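Ofchtiv-allosamidin (Ostrinia furnacalis, PDB 6JMB) probably hydrolyses chitin as a group IV insect chitinase of glycoside hydrolase family 18, and here binds the inhibitor allosamidin. Local coordinates at residues P310-D315 with V319-V324; L161-S166 with P179-Y184. All coordinates share one frame; numbering follows the deposited sequence.

Both contacts are largely buried, yet they lie on opposite sides of the centre of the chain, with about 32 Å between their centres and about 15 Å between their nearest atoms. They share no strand or helix. Contact 1 joins two neighbouring strands of a beta hairpin, and its chemistry mixes paired backbone hydrogen bonds, a bridging water and a proline set on a phenylalanine ring. Contact 2 joins a barrel strand to the helix at 178-184 through a valine-valine methyl contact and a leucine methyl against a backbone carbonyl, without a hydrogen bond. A164 of 161-166 lines the allosamizoline pocket, whereas in contact 1 the side chain of D322 stays about 12 Å from allosamizoline.

Contact 1 of 2, residues P310-D315 with V319-V324; sequences PYAFLD and VSFDNV
The ring of F321 carries P310 on one face: CG of P310 stands 3.8 Å from the centroid of the F321 ring, only 11° off its normal, a CH-pi contact centred on the ring. The backbone carbon of Y311 lies at the ring edge, and the A312 methyl approaches obliquely, A312 CB being 4.1 Å from F321 CE1. With chi1 at 67°, CG of F321 sits between its backbone N and carbonyl carbon, which swings the ring back beneath the proline. F289 of helix 286-295 meets the same ring edge-to-face. N323 slides past P310 in the opposite direction, its ND2 3.7 Å from P310 CG, while its OD1 accepts from S326 N and caps the helix that starts at V324. Beyond the ring, strands 309-314 and 317-320 form an antiparallel beta hairpin, which lies in the chain between barrel strands 243-256 and 341-345, consistent with the alpha/beta insertion of many family 18 chitinases. Y311 and S320 make a non-hydrogen-bonded pair, A312 and V319 a hydrogen-bonded one. In the latter, A312 N donates to V319 O at 2.9 Å and V319 N to A312 O at 2.8 Å. Replacing F321 by an alanine is likely to leave P310 CG without the ring face beneath it, open a gap beside A312 CB and deprive F289 of its edge-to-face partner. Where strand 317-320 ends, one water bridges the two segments, donating to P310 O (2.7 Å) and hydrogen-bonded to S320 OG, which also bonds N206 N. D322 points away from 310-315, and its OD1 forms a salt bridge with K330 NZ and a hydrogen bond with S326 OG.

Contact 2 of 2, residues L161-S166 with P179-Y184; sequences LTVAVS and PSVAKY
V163 and V181 meet through single methyl groups, CG2 of V163 lying 4.0 Å from CG1 of V181, and the two side chains cross obliquely. The first torsions bring these two methyls together: CG2 of V163 is tucked between its backbone N and carbonyl carbon, whereas CG1 of V181 extends opposite its own N (chi1 170°). Neighbouring elements close in tightly here. I188 of strand 187-190 touches both valines, while L147 and F143 of helix 138-154 touch V163 and V181 respectively. The other meeting point has a more open side, for L161 is buried but Y184 only partly so. There CD2 of L161 comes 3.8 Å from the backbone O of Y184, an apolar methyl beside a carbonyl whose hydrogen bond goes to R151 NE. The partly exposed Y184 ring leads away from the strand. Strand 160-165 is one of the parallel strands of the family's TIM barrel, and helix 178-184 belongs to the outer layer that follows it in the chain. V163 points out toward this helix, whereas on the opposite side of the strand T162 bonds D122 and A164 touches allosamizoline. With no hydrogen bond between the segments and 138 Å² buried in all, the direct contact is apolar in character and probably rests on dispersion and the hydrophobic effect, while polar bonds to neighbours such as R151 and K242 also help to place the helix.

Contact 1 of 2, residues P310-D315 with V319-V324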
loop_
_atom_site.group_PDB
_atom_site.type_symbol
_atom_site.label_atom_id
_atom_site.label_comp_id
_atom_site.label_asym_id
_atom_site.label_seq_id
_atom_site.Cartn_x
_atom_site.Cartn_y
_atom_site.Cartn_z
ATOM N N PRO A 310 -7.604 -14.704 7.610
ATOM C CA PRO A 310 -8.584 -14.762 8.695
ATOM C C PRO A 310 -9.669 -13.708 8.529
ATOM O O PRO A 310 -9.513 -12.694 7.846
ATOM C CB PRO A 310 -7.732 -14.413 9.921
ATOM C CG PRO A 310 -6.773 -13.388 9.375
ATOM C CD PRO A 310 -6.438 -13.875 7.972
ATOM N N TYR A 311 -10.784 -13.963 9.199
ATOM C CA TYR A 311 -11.832 -12.967 9.342
ATOM C C TYR A 311 -12.483 -13.182 10.697
ATOM O O TYR A 311 -12.323 -14.236 11.318
ATOM C CB TYR A 311 -12.851 -13.033 8.194
ATOM C CG TYR A 311 -13.586 -14.350 8.081
ATOM C CD1 TYR A 311 -12.988 -15.461 7.497
ATOM C CD2 TYR A 311 -14.883 -14.485 8.563
ATOM C CE1 TYR A 311 -13.662 -16.670 7.397
ATOM C CE2 TYR A 311 -15.560 -15.689 8.464
ATOM C CZ TYR A 311 -14.947 -16.770 7.885
ATOM O OH TYR A 311 -15.630 -17.970 7.790
ATOM N N ALA A 312 -13.213 -12.174 11.160
ATOM C CA ALA A 312 -13.789 -12.222 12.492
ATOM C C ALA A 312 -15.181 -11.619 12.464
ATOM O O ALA A 312 -15.467 -10.714 11.677
ATOM C CB ALA A 312 -12.914 -11.479 13.507
ATOM N N PHE A 313 -16.053 -12.125 13.328
ATOM C CA PHE A 313 -17.390 -11.560 13.411
ATOM C C PHE A 313 -17.882 -11.544 14.849
ATOM O O PHE A 313 -17.464 -12.350 15.686
ATOM C CB PHE A 313 -18.401 -12.258 12.487
ATOM C CG PHE A 313 -18.494 -13.737 12.684
ATOM C CD1 PHE A 313 -19.355 -14.267 13.629
ATOM C CD2 PHE A 313 -17.726 -14.599 11.918
ATOM C CE1 PHE A 313 -19.451 -15.634 13.812
ATOM C CE2 PHE A 313 -17.818 -15.972 12.093
ATOM C CZ PHE A 313 -18.682 -16.486 13.042
ATOM N N LEU A 314 -18.767 -10.589 15.122
ATOM C CA LEU A 314 -19.411 -10.466 16.424
ATOM C C LEU A 314 -20.715 -9.728 16.163
ATOM O O LEU A 314 -20.696 -8.526 15.872
ATOM C CB LEU A 314 -18.524 -9.685 17.381
ATOM C CG LEU A 314 -19.121 -9.390 18.759
ATOM C CD1 LEU A 314 -19.601 -10.677 19.420
ATOM C CD2 LEU A 314 -18.096 -8.691 19.635
ATOM N N ASP A 315 -21.832 -10.450 16.244
ATOM C CA ASP A 315 -23.134 -9.883 15.913
ATOM C C ASP A 315 -23.083 -9.223 14.536
ATOM O O ASP A 315 -22.764 -9.897 13.553
ATOM C CB ASP A 315 -23.613 -8.929 17.010
ATOM C CG ASP A 315 -23.838 -9.629 18.329
ATOM O OD1 ASP A 315 -24.252 -10.804 18.309
ATOM O OD2 ASP A 315 -23.603 -8.998 19.384
ATOM N N VAL A 319 -15.219 -8.502 10.002
ATOM C CA VAL A 319 -13.941 -7.835 9.772
ATOM C C VAL A 319 -13.016 -8.778 9.015
ATOM O O VAL A 319 -12.788 -9.913 9.446
ATOM C CB VAL A 319 -13.292 -7.410 11.103
ATOM C CG1 VAL A 319 -11.917 -6.783 10.862
ATOM C CG2 VAL A 319 -14.186 -6.444 11.855
ATOM N N SER A 320 -12.481 -8.307 7.892
ATOM C CA SER A 320 -11.385 -8.978 7.206
ATOM C C SER A 320 -10.079 -8.347 7.669
ATOM O O SER A 320 -9.977 -7.120 7.748
ATOM C CB SER A 320 -11.533 -8.770 5.702
ATOM O OG SER A 320 -10.295 -8.941 5.044
ATOM N N PHE A 321 -9.086 -9.175 7.986
ATOM C CA PHE A 321 -7.795 -8.649 8.417
ATOM C C PHE A 321 -6.696 -9.626 8.022
ATOM O O PHE A 321 -6.953 -10.682 7.441
ATOM C CB PHE A 321 -7.785 -8.320 9.917
ATOM C CG PHE A 321 -7.885 -9.524 10.818
ATOM C CD1 PHE A 321 -9.066 -10.240 10.931
ATOM C CD2 PHE A 321 -6.791 -9.925 11.577
ATOM C CE1 PHE A 321 -9.152 -11.342 11.778
ATOM C CE2 PHE A 321 -6.877 -11.016 12.431
ATOM C CZ PHE A 321 -8.054 -11.727 12.527
ATOM N N ASP A 322 -5.456 -9.247 8.320
ATOM C CA ASP A 322 -4.313 -10.118 8.108
ATOM C C ASP A 322 -3.505 -10.194 9.393
ATOM O O ASP A 322 -3.339 -9.187 10.091
ATOM C CB ASP A 322 -3.457 -9.623 6.937
ATOM C CG ASP A 322 -3.948 -10.158 5.603
ATOM O OD1 ASP A 322 -3.582 -11.303 5.261
ATOM O OD2 ASP A 322 -4.725 -9.458 4.906
ATOM N N ASN A 323 -3.028 -11.393 9.714
ATOM C CA ASN A 323 -2.295 -11.654 10.949
ATOM C C ASN A 323 -0.942 -12.278 10.608
ATOM O O ASN A 323 -0.550 -12.346 9.445
ATOM C CB ASN A 323 -3.137 -12.496 11.914
ATOM C CG ASN A 323 -3.552 -13.837 11.332
ATOM O OD1 ASN A 323 -3.046 -14.273 10.296
ATOM N ND2 ASN A 323 -4.483 -14.507 12.015
ATOM N N VAL A 324 -0.230 -12.752 11.633
ATOM C CA VAL A 324 1.095 -13.325 11.396
ATOM C C VAL A 324 1.005 -14.534 10.473
ATOM O O VAL A 324 1.819 -14.695 9.557
ATOM C CB VAL A 324 1.784 -13.657 12.733
ATOM C CG1 VAL A 324 2.954 -14.631 12.523
ATOM C CG2 VAL A 324 2.235 -12.372 13.426
HETATM O O HOH W 1 -9.471 -11.490 5.393
#

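Contact 2 of 2, residues L161-S166 with P179-Y184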
loop_
_atom_site.group_PDB
_atom_site.type_symbol
_atom_site.label_atom_id
_atom_site.label_comp_id
_atom_site.label_asym_id
_atom_site.label_seq_id
_atom_site.Cartn_x
_atom_site.Cartn_y
_atom_site.Cartn_z
ATOM N N LEU A 161 13.446 5.786 -8.701
ATOM C CA LEU A 161 12.107 6.101 -9.188
ATOM C C LEU A 161 11.274 4.835 -9.091
ATOM O O LEU A 161 11.607 3.822 -9.716
ATOM C CB LEU A 161 12.143 6.585 -10.644
ATOM C CG LEU A 161 10.766 6.869 -11.258
ATOM C CD1 LEU A 161 10.069 8.016 -10.537
ATOM C CD2 LEU A 161 10.897 7.165 -12.749
ATOM N N THR A 162 10.198 4.885 -8.312
ATOM C CA THR A 162 9.312 3.739 -8.143
ATOM C C THR A 162 7.875 4.179 -8.365
ATOM O O THR A 162 7.574 5.373 -8.431
ATOM C CB THR A 162 9.461 3.123 -6.745
ATOM O OG1 THR A 162 8.996 4.053 -5.756
ATOM C CG2 THR A 162 10.915 2.782 -6.465
ATOM N N VAL A 163 6.982 3.197 -8.511
ATOM C CA VAL A 163 5.554 3.463 -8.604
ATOM C C VAL A 163 4.799 2.516 -7.687
ATOM O O VAL A 163 5.289 1.449 -7.309
ATOM C CB VAL A 163 5.010 3.338 -10.046
ATOM C CG1 VAL A 163 5.605 4.419 -10.949
ATOM C CG2 VAL A 163 5.269 1.929 -10.596
ATOM N N ALA A 164 3.593 2.937 -7.325
ATOM C CA ALA A 164 2.589 2.079 -6.713
ATOM C C ALA A 164 1.430 2.005 -7.688
ATOM O O ALA A 164 1.003 3.036 -8.218
ATOM C CB ALA A 164 2.099 2.670 -5.392
ATOM N N VAL A 165 0.933 0.794 -7.945
ATOM C CA VAL A 165 -0.050 0.565 -9.000
ATOM C C VAL A 165 -1.218 -0.267 -8.494
ATOM O O VAL A 165 -1.088 -1.065 -7.560
ATOM C CB VAL A 165 0.573 -0.120 -10.233
ATOM C CG1 VAL A 165 1.662 0.759 -10.848
ATOM C CG2 VAL A 165 1.123 -1.488 -9.853
ATOM N N SER A 166 -2.367 -0.092 -9.144
ATOM C CA SER A 166 -3.506 -0.964 -8.890
ATOM C C SER A 166 -3.185 -2.393 -9.320
ATOM O O SER A 166 -2.342 -2.637 -10.190
ATOM C CB SER A 166 -4.744 -0.457 -9.626
ATOM O OG SER A 166 -4.501 -0.399 -11.022
ATOM N N PRO A 179 4.816 -2.883 -19.842
ATOM C CA PRO A 179 6.244 -2.862 -20.197
ATOM C C PRO A 179 6.874 -1.483 -20.119
ATOM O O PRO A 179 8.025 -1.363 -19.678
ATOM C CB PRO A 179 6.268 -3.441 -21.620
ATOM C CG PRO A 179 5.005 -4.254 -21.714
ATOM C CD PRO A 179 3.997 -3.498 -20.904
ATOM N N SER A 180 6.155 -0.428 -20.516
ATOM C CA SER A 180 6.764 0.897 -20.476
ATOM C C SER A 180 6.813 1.462 -19.062
ATOM O O SER A 180 7.695 2.271 -18.758
ATOM C CB SER A 180 6.089 1.862 -21.458
ATOM O OG SER A 180 4.716 2.035 -21.173
ATOM N N VAL A 181 5.905 1.037 -18.182
ATOM C CA VAL A 181 6.007 1.418 -16.777
ATOM C C VAL A 181 7.201 0.727 -16.128
ATOM O O VAL A 181 8.031 1.370 -15.470
ATOM C CB VAL A 181 4.691 1.114 -16.038
ATOM C CG1 VAL A 181 4.871 1.279 -14.520
ATOM C CG2 VAL A 181 3.574 2.005 -16.552
ATOM N N ALA A 182 7.332 -0.586 -16.342
ATOM C CA ALA A 182 8.428 -1.331 -15.731
ATOM C C ALA A 182 9.790 -0.839 -16.206
ATOM O O ALA A 182 10.749 -0.815 -15.421
ATOM C CB ALA A 182 8.279 -2.827 -16.017
ATOM N N LYS A 183 9.881 -0.410 -17.470
ATOM C CA LYS A 183 11.167 -0.090 -18.085
ATOM C C LYS A 183 11.916 0.991 -17.316
ATOM O O LYS A 183 13.143 0.923 -17.175
ATOM C CB LYS A 183 10.929 0.360 -19.527
ATOM C CG LYS A 183 12.151 0.879 -20.259
ATOM C CD LYS A 183 11.818 1.044 -21.734
ATOM C CE LYS A 183 13.034 1.441 -22.549
ATOM N NZ LYS A 183 12.667 1.672 -23.977
ATOM N N TYR A 184 11.196 1.990 -16.805
ATOM C CA TYR A 184 11.797 3.203 -16.266
ATOM C C TYR A 184 11.939 3.201 -14.756
ATOM O O TYR A 184 12.593 4.099 -14.211
ATOM C CB TYR A 184 10.949 4.411 -16.664
ATOM C CG TYR A 184 10.891 4.573 -18.146
ATOM C CD1 TYR A 184 12.051 4.772 -18.867
ATOM C CD2 TYR A 184 9.692 4.487 -18.831
ATOM C CE1 TYR A 184 12.020 4.913 -20.220
ATOM C CE2 TYR A 184 9.649 4.618 -20.197
ATOM C CZ TYR A 184 10.823 4.831 -20.887
ATOM O OH TYR A 184 10.811 4.969 -22.257
#